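Local coordinates for putative antitoxin VapB45 (PDB 5AF3), which is possibly the antitoxin of a type II toxin-antitoxin system, with VapC45 as its cognate toxin, at residues E77-N82 with S173-P178; N184-P189 with Q195-G200; A216-V221 with D230-A235. All blocks are in the same frame, centred on the assembly; numbering follows the deposited sequence.

The three contacts follow one another along the chain and show how a small sheet can serve as a hub between helical parts. Interaction 1 sets helix 72-86 against strand 172-176, and interaction 2 joins the next two strands of the same antiparallel sheet; their centres lie about 12 Å apart. Backbone pairing runs from one to the other, with Leu177 N 2.7 Å from Val185 O in a probable hydrogen bond. Interaction 3, between two helices, has its centre about 16 Å from that of interaction 2, and the link is apolar: Phe198 CZ rests 3.6 Å from Ala235 CB. Interactions 1 and 3 do not touch, their nearest atoms being about 8 Å apart.

Interaction 1 of 3, residues E77-N82 with S173-P178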
loop_
_atom_site.group_PDB
_atom_site.type_symbol
_atom_site.label_atom_id
_atom_site.label_comp_id
_atom_site.label_asym_id
_atom_site.label_seq_id
_atom_site.Cartn_x
_atom_site.Cartn_y
_atom_site.Cartn_z
ATOM N N GLU A 77 8.336 -17.222 -5.650
ATOM C CA GLU A 77 9.667 -17.161 -5.004
ATOM C C GLU A 77 9.986 -15.702 -4.577
ATOM O O GLU A 77 10.437 -15.443 -3.455
ATOM C CB GLU A 77 10.717 -17.710 -5.973
ATOM C CG GLU A 77 10.495 -19.227 -6.232
ATOM C CD GLU A 77 11.331 -19.793 -7.363
ATOM O OE1 GLU A 77 11.703 -19.019 -8.277
ATOM O OE2 GLU A 77 11.632 -21.029 -7.284
ATOM N N ALA A 78 9.702 -14.745 -5.452
ATOM C CA ALA A 78 9.905 -13.313 -5.124
ATOM C C ALA A 78 9.024 -12.879 -3.946
ATOM O O ALA A 78 9.460 -12.107 -3.087
ATOM C CB ALA A 78 9.665 -12.411 -6.361
ATOM N N TYR A 79 7.795 -13.384 -3.902
ATOM C CA TYR A 79 6.863 -13.078 -2.849
ATOM C C TYR A 79 7.410 -13.555 -1.498
ATOM O O TYR A 79 7.412 -12.792 -0.511
ATOM C CB TYR A 79 5.495 -13.688 -3.120
ATOM C CG TYR A 79 4.545 -13.612 -1.949
ATOM C CD1 TYR A 79 3.813 -12.444 -1.679
ATOM C CD2 TYR A 79 4.350 -14.722 -1.130
ATOM C CE1 TYR A 79 2.934 -12.400 -0.618
ATOM C CE2 TYR A 79 3.476 -14.689 -0.098
ATOM C CZ TYR A 79 2.791 -13.526 0.183
ATOM O OH TYR A 79 1.921 -13.544 1.247
ATOM N N VAL A 80 7.919 -14.782 -1.474
ATOM C CA VAL A 80 8.467 -15.355 -0.231
ATOM C C VAL A 80 9.735 -14.621 0.218
ATOM O O VAL A 80 9.845 -14.263 1.379
ATOM C CB VAL A 80 8.699 -16.846 -0.369
ATOM C CG1 VAL A 80 9.468 -17.417 0.858
ATOM C CG2 VAL A 80 7.306 -17.575 -0.486
ATOM N N LEU A 81 10.660 -14.391 -0.698
ATOM C CA LEU A 81 11.858 -13.601 -0.415
ATOM C C LEU A 81 11.521 -12.193 0.081
ATOM O O LEU A 81 12.217 -11.647 0.919
ATOM C CB LEU A 81 12.718 -13.492 -1.648
ATOM C CG LEU A 81 13.458 -14.755 -2.098
ATOM C CD1 LEU A 81 14.208 -14.435 -3.357
ATOM C CD2 LEU A 81 14.422 -15.203 -0.946
ATOM N N ASN A 82 10.460 -11.598 -0.446
ATOM C CA ASN A 82 10.025 -10.299 0.078
ATOM C C ASN A 82 9.505 -10.367 1.503
ATOM O O ASN A 82 9.668 -9.399 2.288
ATOM C CB ASN A 82 8.993 -9.653 -0.838
ATOM C CG ASN A 82 8.838 -8.152 -0.556
ATOM O OD1 ASN A 82 9.813 -7.466 -0.234
ATOM N ND2 ASN A 82 7.610 -7.657 -0.644
ATOM N N SER A 173 0.170 -22.377 -6.535
ATOM C CA SER A 173 -0.741 -22.181 -7.643
ATOM C C SER A 173 -1.532 -20.863 -7.508
ATOM O O SER A 173 -2.200 -20.430 -8.463
ATOM C CB SER A 173 -1.688 -23.363 -7.674
ATOM O OG SER A 173 -2.404 -23.434 -6.455
ATOM N N MET A 174 -1.452 -20.216 -6.340
ATOM C CA MET A 174 -2.198 -18.974 -6.108
ATOM C C MET A 174 -1.582 -18.291 -4.901
ATOM O O MET A 174 -1.122 -18.958 -3.964
ATOM C CB MET A 174 -3.689 -19.261 -5.808
ATOM C CG MET A 174 -4.616 -18.038 -5.899
ATOM S SD MET A 174 -6.394 -18.440 -6.003
ATOM C CE MET A 174 -6.876 -18.892 -4.373
ATOM N N ILE A 175 -1.599 -16.970 -4.914
ATOM C CA ILE A 175 -1.088 -16.170 -3.787
ATOM C C ILE A 175 -2.097 -15.050 -3.490
ATOM O O ILE A 175 -2.395 -14.257 -4.374
ATOM C CB ILE A 175 0.275 -15.506 -4.122
ATOM C CG1 ILE A 175 1.339 -16.525 -4.615
ATOM C CG2 ILE A 175 0.808 -14.652 -2.904
ATOM C CD1 ILE A 175 2.421 -15.879 -5.487
ATOM N N ARG A 176 -2.583 -15.005 -2.260
ATOM C CA ARG A 176 -3.466 -13.949 -1.801
ATOM C C ARG A 176 -2.600 -12.763 -1.362
ATOM O O ARG A 176 -1.623 -12.958 -0.612
ATOM C CB ARG A 176 -4.296 -14.433 -0.642
ATOM C CG ARG A 176 -5.187 -13.348 -0.021
ATOM C CD ARG A 176 -6.081 -13.900 1.040
ATOM N NE ARG A 176 -6.878 -12.824 1.634
ATOM C CZ ARG A 176 -6.441 -12.038 2.614
ATOM N NH1 ARG A 176 -5.214 -12.217 3.099
ATOM N NH2 ARG A 176 -7.223 -11.071 3.109
ATOM N N LEU A 177 -2.967 -11.565 -1.812
ATOM C CA LEU A 177 -2.164 -10.329 -1.530
ATOM C C LEU A 177 -2.823 -9.609 -0.337
ATOM O O LEU A 177 -3.918 -9.047 -0.470
ATOM C CB LEU A 177 -2.042 -9.455 -2.793
ATOM C CG LEU A 177 -1.493 -10.153 -4.044
ATOM C CD1 LEU A 177 -1.525 -9.250 -5.211
ATOM C CD2 LEU A 177 -0.044 -10.668 -3.825
ATOM N N PRO A 178 -2.221 -9.734 0.874
ATOM C CA PRO A 178 -2.924 -9.294 2.094
ATOM C C PRO A 178 -3.079 -7.774 2.176
ATOM O O PRO A 178 -3.887 -7.300 2.970
ATOM C CB PRO A 178 -2.052 -9.836 3.243
ATOM C CG PRO A 178 -0.688 -9.961 2.651
ATOM C CD PRO A 178 -0.897 -10.312 1.177
#
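Helix 72-86, from the putative DNA-binding HTH domain, meets the sheet through one ring and one methyl: the Tyr79 ring presents a face to Ile175 of strand 172-176. Ile175 CG2 stands 3.6 Å from the centroid of the Tyr79 ring and only 4° off its normal, a CH-pi contact so well centred that no ring carbon is favoured; the distance from CG2 to Tyr79 CZ is 3.8 Å and to Tyr79 CG 4.0 Å. The two side chains come to this meeting from opposite sides. On the tyrosine this follows from a first torsion of 170°, which swings CG away from the backbone N and sends the ring out from the helix toward the strand.

The strand belongs to a four-stranded antiparallel sheet, second in order between 164-166 and 185-187, and just before Ile175 it carries a classic beta bulge, Ser173 and Met174 both lying across from Ser165. Ile164 of the first strand also packs on Tyr79. Past the strand the chain stays near the phenol: Pro178 CD approaches Tyr79 OH to 4.3 Å. The hydroxyl itself is hydrogen-bonded to the carbonyl O of Tyr160, in helix 155-161, which fixes the far end of the ring while the methyl covers one face. Pro178 packs on that same helix, against His159 and Tyr160, and also touches Asp237 of the second subunit.

Interaction 2 of 3, residues N184-P189 with Q195-G200; sequences NVVLDP and QPVFDG
Val186 and Val197 face each other across a beta hairpin, strand 185-187 running antiparallel to strand 197-198, and their CG2 methyls meet at 3.6 Å. Each valine has chi1 of -61°, which leaves CG2 between the backbone N and the carbonyl carbon and turned to the partner strand. They form a hydrogen-bonded pair: Val186 N donates to Val197 O at 2.8 Å, and Val197 N donates back to Val186 O.

The other side of the hairpin carries Val185 and Phe198, a non-hydrogen-bonded pair. Here the isopropyl group is split between two neighbours: Val185 CG1 reaches Pro196 CB at 3.6 Å, while Val185 CG2 slants toward Phe198 CD1 at 4.1 Å. Leu187 runs beside Pro196 in the same direction, with Leu187 CD2 3.9 Å from Pro196 CG.

Asp188 and Asp199, their carboxylates 5.4 Å apart between Asp188 OD2 and Asp199 OD1, are both salt-bridged to Arg191 of the connecting loop, which probably offsets their mutual repulsion. Where the strands part, a water takes over, accepting from Asp188 N at 2.8 Å and lying 2.7 Å from Gln195 O, to which it probably donates.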
loop_
_atom_site.group_PDB
_atom_site.type_symbol
_atom_site.label_atom_id
_atom_site.label_comp_id
_atom_site.label_asym_id
_atom_site.label_seq_id
_atom_site.Cartn_x
_atom_site.Cartn_y
_atom_site.Cartn_z
ATOM N N ASN A 184 -9.843 -9.998 -0.731
ATOM C CA ASN A 184 -9.234 -11.276 -1.158
ATOM C C ASN A 184 -8.752 -11.286 -2.597
ATOM O O ASN A 184 -9.217 -12.056 -3.424
ATOM C CB ASN A 184 -10.181 -12.448 -0.851
ATOM C CG ASN A 184 -10.545 -12.492 0.601
ATOM O OD1 ASN A 184 -9.676 -12.370 1.456
ATOM N ND2 ASN A 184 -11.824 -12.646 0.903
ATOM N N VAL A 185 -7.802 -10.400 -2.878
ATOM C CA VAL A 185 -7.209 -10.278 -4.185
ATOM C C VAL A 185 -6.061 -11.266 -4.262
ATOM O O VAL A 185 -5.236 -11.367 -3.322
ATOM C CB VAL A 185 -6.755 -8.833 -4.456
ATOM C CG1 VAL A 185 -5.835 -8.743 -5.659
ATOM C CG2 VAL A 185 -8.039 -7.939 -4.602
ATOM N N VAL A 186 -6.020 -11.969 -5.388
ATOM C CA VAL A 186 -5.012 -13.000 -5.639
ATOM C C VAL A 186 -4.260 -12.842 -6.934
ATOM O O VAL A 186 -4.731 -12.206 -7.900
ATOM C CB VAL A 186 -5.646 -14.429 -5.568
ATOM C CG1 VAL A 186 -6.208 -14.691 -4.221
ATOM C CG2 VAL A 186 -6.766 -14.610 -6.654
ATOM N N LEU A 187 -3.062 -13.429 -6.970
ATOM C CA LEU A 187 -2.372 -13.723 -8.199
ATOM C C LEU A 187 -2.652 -15.213 -8.512
ATOM O O LEU A 187 -2.422 -16.080 -7.672
ATOM C CB LEU A 187 -0.877 -13.504 -8.050
ATOM C CG LEU A 187 -0.468 -12.094 -7.619
ATOM C CD1 LEU A 187 1.062 -12.055 -7.491
ATOM C CD2 LEU A 187 -0.988 -11.074 -8.646
ATOM N N ASP A 188 -3.190 -15.469 -9.712
ATOM C CA ASP A 188 -3.634 -16.812 -10.121
ATOM C C ASP A 188 -3.381 -16.891 -11.628
ATOM O O ASP A 188 -4.000 -16.142 -12.382
ATOM C CB ASP A 188 -5.120 -16.983 -9.744
ATOM C CG ASP A 188 -5.732 -18.338 -10.189
ATOM O OD1 ASP A 188 -5.083 -19.104 -10.923
ATOM O OD2 ASP A 188 -6.880 -18.615 -9.763
ATOM N N PRO A 189 -2.468 -17.783 -12.087
ATOM C CA PRO A 189 -2.170 -17.809 -13.521
ATOM C C PRO A 189 -3.388 -18.271 -14.368
ATOM O O PRO A 189 -3.378 -18.139 -15.597
ATOM C CB PRO A 189 -1.010 -18.819 -13.619
ATOM C CG PRO A 189 -1.226 -19.723 -12.465
ATOM C CD PRO A 189 -1.710 -18.821 -11.357
ATOM N N GLN A 195 -2.636 -11.428 -13.337
ATOM C CA GLN A 195 -2.732 -10.093 -12.711
ATOM C C GLN A 195 -3.717 -10.120 -11.533
ATOM O O GLN A 195 -4.587 -10.984 -11.477
ATOM C CB GLN A 195 -3.148 -9.048 -13.757
ATOM C CG GLN A 195 -2.209 -8.969 -14.946
ATOM C CD GLN A 195 -2.746 -8.100 -16.069
ATOM O OE1 GLN A 195 -3.560 -7.182 -15.850
ATOM N NE2 GLN A 195 -2.285 -8.377 -17.293
ATOM N N PRO A 196 -3.602 -9.166 -10.577
ATOM C CA PRO A 196 -4.452 -9.219 -9.386
ATOM C C PRO A 196 -5.975 -9.333 -9.716
ATOM O O PRO A 196 -6.505 -8.484 -10.439
ATOM C CB PRO A 196 -4.162 -7.887 -8.698
ATOM C CG PRO A 196 -2.755 -7.576 -9.110
ATOM C CD PRO A 196 -2.687 -8.002 -10.554
ATOM N N VAL A 197 -6.622 -10.373 -9.221
ATOM C CA VAL A 197 -8.098 -10.538 -9.333
ATOM C C VAL A 197 -8.737 -10.702 -7.998
ATOM O O VAL A 197 -8.100 -11.222 -7.047
ATOM C CB VAL A 197 -8.496 -11.761 -10.289
ATOM C CG1 VAL A 197 -7.990 -11.567 -11.699
ATOM C CG2 VAL A 197 -8.033 -13.099 -9.693
ATOM N N PHE A 198 -9.997 -10.248 -7.897
ATOM C CA PHE A 198 -10.850 -10.585 -6.791
ATOM C C PHE A 198 -11.066 -12.106 -6.896
ATOM O O PHE A 198 -11.595 -12.595 -7.892
ATOM C CB PHE A 198 -12.183 -9.836 -6.910
ATOM C CG PHE A 198 -12.063 -8.339 -6.724
ATOM C CD1 PHE A 198 -12.032 -7.800 -5.443
ATOM C CD2 PHE A 198 -12.045 -7.483 -7.830
ATOM C CE1 PHE A 198 -11.974 -6.371 -5.253
ATOM C CE2 PHE A 198 -11.947 -6.082 -7.669
ATOM C CZ PHE A 198 -11.900 -5.529 -6.390
ATOM N N ASP A 199 -10.599 -12.852 -5.888
ATOM C CA ASP A 199 -10.739 -14.331 -5.891
ATOM C C ASP A 199 -12.233 -14.698 -6.058
ATOM O O ASP A 199 -12.576 -15.691 -6.707
ATOM C CB ASP A 199 -10.214 -14.888 -4.568
ATOM C CG ASP A 199 -10.152 -16.419 -4.539
ATOM O OD1 ASP A 199 -9.865 -17.040 -5.596
ATOM O OD2 ASP A 199 -10.329 -16.953 -3.424
ATOM N N GLY A 200 -13.099 -13.890 -5.455
ATOM C CA GLY A 200 -14.525 -14.185 -5.369
ATOM C C GLY A 200 -15.309 -14.021 -6.661
ATOM O O GLY A 200 -16.352 -14.666 -6.836
HETATM O O HOH W 1 -4.759 -13.642 -11.096
#

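Interaction 3 of 3, residues A216-V221 with D230-A235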
loop_
_atom_site.group_PDB
_atom_site.type_symbol
_atom_site.label_atom_id
_atom_site.label_comp_id
_atom_site.label_asym_id
_atom_site.label_seq_id
_atom_site.Cartn_x
_atom_site.Cartn_y
_atom_site.Cartn_z
ATOM N N ALA A 216 -19.011 6.357 -11.292
ATOM C CA ALA A 216 -19.983 5.402 -10.778
ATOM C C ALA A 216 -19.883 5.270 -9.262
ATOM O O ALA A 216 -18.788 5.432 -8.676
ATOM C CB ALA A 216 -19.816 4.009 -11.456
ATOM N N THR A 217 -21.021 4.971 -8.622
ATOM C CA THR A 217 -21.032 4.797 -7.165
ATOM C C THR A 217 -20.359 3.462 -6.808
ATOM O O THR A 217 -20.268 2.541 -7.655
ATOM C CB THR A 217 -22.455 4.770 -6.633
ATOM O OG1 THR A 217 -23.077 3.549 -7.067
ATOM C CG2 THR A 217 -23.233 5.953 -7.164
ATOM N N PHE A 218 -19.874 3.356 -5.578
ATOM C CA PHE A 218 -19.330 2.086 -5.084
ATOM C C PHE A 218 -20.362 0.949 -5.209
ATOM O O PHE A 218 -20.017 -0.166 -5.592
ATOM C CB PHE A 218 -18.781 2.210 -3.655
ATOM C CG PHE A 218 -17.435 2.868 -3.589
ATOM C CD1 PHE A 218 -16.261 2.115 -3.759
ATOM C CD2 PHE A 218 -17.328 4.240 -3.368
ATOM C CE1 PHE A 218 -14.983 2.736 -3.700
ATOM C CE2 PHE A 218 -16.068 4.870 -3.344
ATOM C CZ PHE A 218 -14.900 4.118 -3.480
ATOM N N GLN A 219 -21.631 1.238 -4.920
ATOM C CA GLN A 219 -22.679 0.198 -4.998
ATOM C C GLN A 219 -22.866 -0.316 -6.438
ATOM O O GLN A 219 -22.968 -1.549 -6.662
ATOM C CB GLN A 219 -24.033 0.707 -4.421
ATOM C CG GLN A 219 -25.103 -0.391 -4.313
ATOM C CD GLN A 219 -24.689 -1.513 -3.375
ATOM O OE1 GLN A 219 -24.510 -2.672 -3.799
ATOM N NE2 GLN A 219 -24.516 -1.185 -2.097
ATOM N N ALA A 220 -22.906 0.617 -7.383
ATOM C CA ALA A 220 -23.107 0.296 -8.804
ATOM C C ALA A 220 -21.945 -0.541 -9.312
ATOM O O ALA A 220 -22.134 -1.565 -9.964
ATOM C CB ALA A 220 -23.233 1.541 -9.631
ATOM N N VAL A 221 -20.730 -0.101 -9.007
ATOM C CA VAL A 221 -19.544 -0.880 -9.438
ATOM C C VAL A 221 -19.517 -2.259 -8.767
ATOM O O VAL A 221 -19.283 -3.273 -9.437
ATOM C CB VAL A 221 -18.237 -0.079 -9.202
ATOM C CG1 VAL A 221 -16.991 -0.935 -9.545
ATOM C CG2 VAL A 221 -18.259 1.197 -10.087
ATOM N N ASP A 230 -17.503 -2.598 0.339
ATOM C CA ASP A 230 -16.370 -2.652 1.277
ATOM C C ASP A 230 -15.121 -3.264 0.644
ATOM O O ASP A 230 -14.008 -2.762 0.833
ATOM C CB ASP A 230 -16.747 -3.406 2.542
ATOM C CG ASP A 230 -17.550 -2.543 3.520
ATOM O OD1 ASP A 230 -17.671 -1.311 3.298
ATOM O OD2 ASP A 230 -18.053 -3.104 4.508
ATOM N N GLN A 231 -15.312 -4.338 -0.109
ATOM C CA GLN A 231 -14.224 -4.950 -0.878
ATOM C C GLN A 231 -13.622 -3.995 -1.911
ATOM O O GLN A 231 -12.389 -3.970 -2.100
ATOM C CB GLN A 231 -14.699 -6.228 -1.565
ATOM C CG GLN A 231 -14.875 -7.391 -0.608
ATOM C CD GLN A 231 -15.434 -8.598 -1.293
ATOM O OE1 GLN A 231 -16.274 -8.487 -2.207
ATOM N NE2 GLN A 231 -14.976 -9.773 -0.870
ATOM N N LEU A 232 -14.466 -3.208 -2.575
ATOM C CA LEU A 232 -13.949 -2.209 -3.510
ATOM C C LEU A 232 -13.086 -1.173 -2.800
ATOM O O LEU A 232 -12.047 -0.793 -3.325
ATOM C CB LEU A 232 -15.061 -1.468 -4.246
ATOM C CG LEU A 232 -15.719 -2.065 -5.452
ATOM C CD1 LEU A 232 -16.792 -1.073 -5.947
ATOM C CD2 LEU A 232 -14.691 -2.463 -6.583
ATOM N N ARG A 233 -13.553 -0.669 -1.648
ATOM C CA ARG A 233 -12.765 0.321 -0.900
ATOM C C ARG A 233 -11.408 -0.274 -0.525
ATOM O O ARG A 233 -10.353 0.388 -0.680
ATOM C CB ARG A 233 -13.514 0.815 0.342
ATOM C CG ARG A 233 -14.644 1.800 0.033
ATOM C CD ARG A 233 -15.626 1.961 1.235
ATOM N NE ARG A 233 -16.888 2.487 0.746
ATOM C CZ ARG A 233 -18.056 1.850 0.754
ATOM N NH1 ARG A 233 -18.206 0.643 1.303
ATOM N NH2 ARG A 233 -19.105 2.462 0.233
ATOM N N ASP A 234 -11.434 -1.530 -0.057
ATOM C CA ASP A 234 -10.201 -2.276 0.246
ATOM C C ASP A 234 -9.263 -2.388 -0.951
ATOM O O ASP A 234 -8.050 -2.178 -0.838
ATOM C CB ASP A 234 -10.563 -3.675 0.775
ATOM C CG ASP A 234 -11.166 -3.634 2.151
ATOM O OD1 ASP A 234 -11.154 -2.548 2.784
ATOM O OD2 ASP A 234 -11.668 -4.685 2.597
ATOM N N ALA A 235 -9.800 -2.707 -2.117
ATOM C CA ALA A 235 -8.958 -2.779 -3.315
ATOM C C ALA A 235 -8.353 -1.420 -3.656
ATOM O O ALA A 235 -7.190 -1.330 -3.979
ATOM C CB ALA A 235 -9.737 -3.337 -4.528
#
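Between 216-221 and 230-235, on helices 218-225 and 229-236, the nearest CA atoms are those of Phe218 and Leu232, 7.1 Å apart. Phe218 and Leu232 carry most of the contact. Leu232 CB lies at the edge of the Phe218 ring, in plane, 3.8 Å from Phe218 CD1, while Leu232 CD1 comes to 3.4 Å from Phe218 O, in the first turn of the helix. The same methyl meets Val221 CG1 at 3.6 Å. That branch of the valine is directed away from its own backbone N (chi1 175°), and the two side chains are roughly perpendicular where they meet.

Arg233 covers a face of the phenylalanine. Its CG sits over the ring toward the rim, 4.2 Å from the centroid in a CH-pi contact, and the extended chain then carries the guanidinium back toward Phe218 CB. With CZ of Arg233 5.0 Å from the centroid of the Phe218 ring and the two planes 37° apart, the cation-pi interaction is off-centre and tilted. Asp230, one turn earlier, holds the guanidinium from its edge through a salt bridge of 2.8 Å between Arg233 NH1 and Asp230 OD1, though the hydrogen bond in it is weak.

At the start of the first helix Thr217 is the N-cap, its OG1 accepting from Ala220 N at 3.0 Å. Phe218 N is instead bonded to Glu155 of the second subunit, where Ile156 packs on the ring. Val208 of helix 206-213 touches both Val221 and Leu232, so three short helices share one apolar core, an arrangement consistent with the helix-turn-helix clan to which DUF433 belongs.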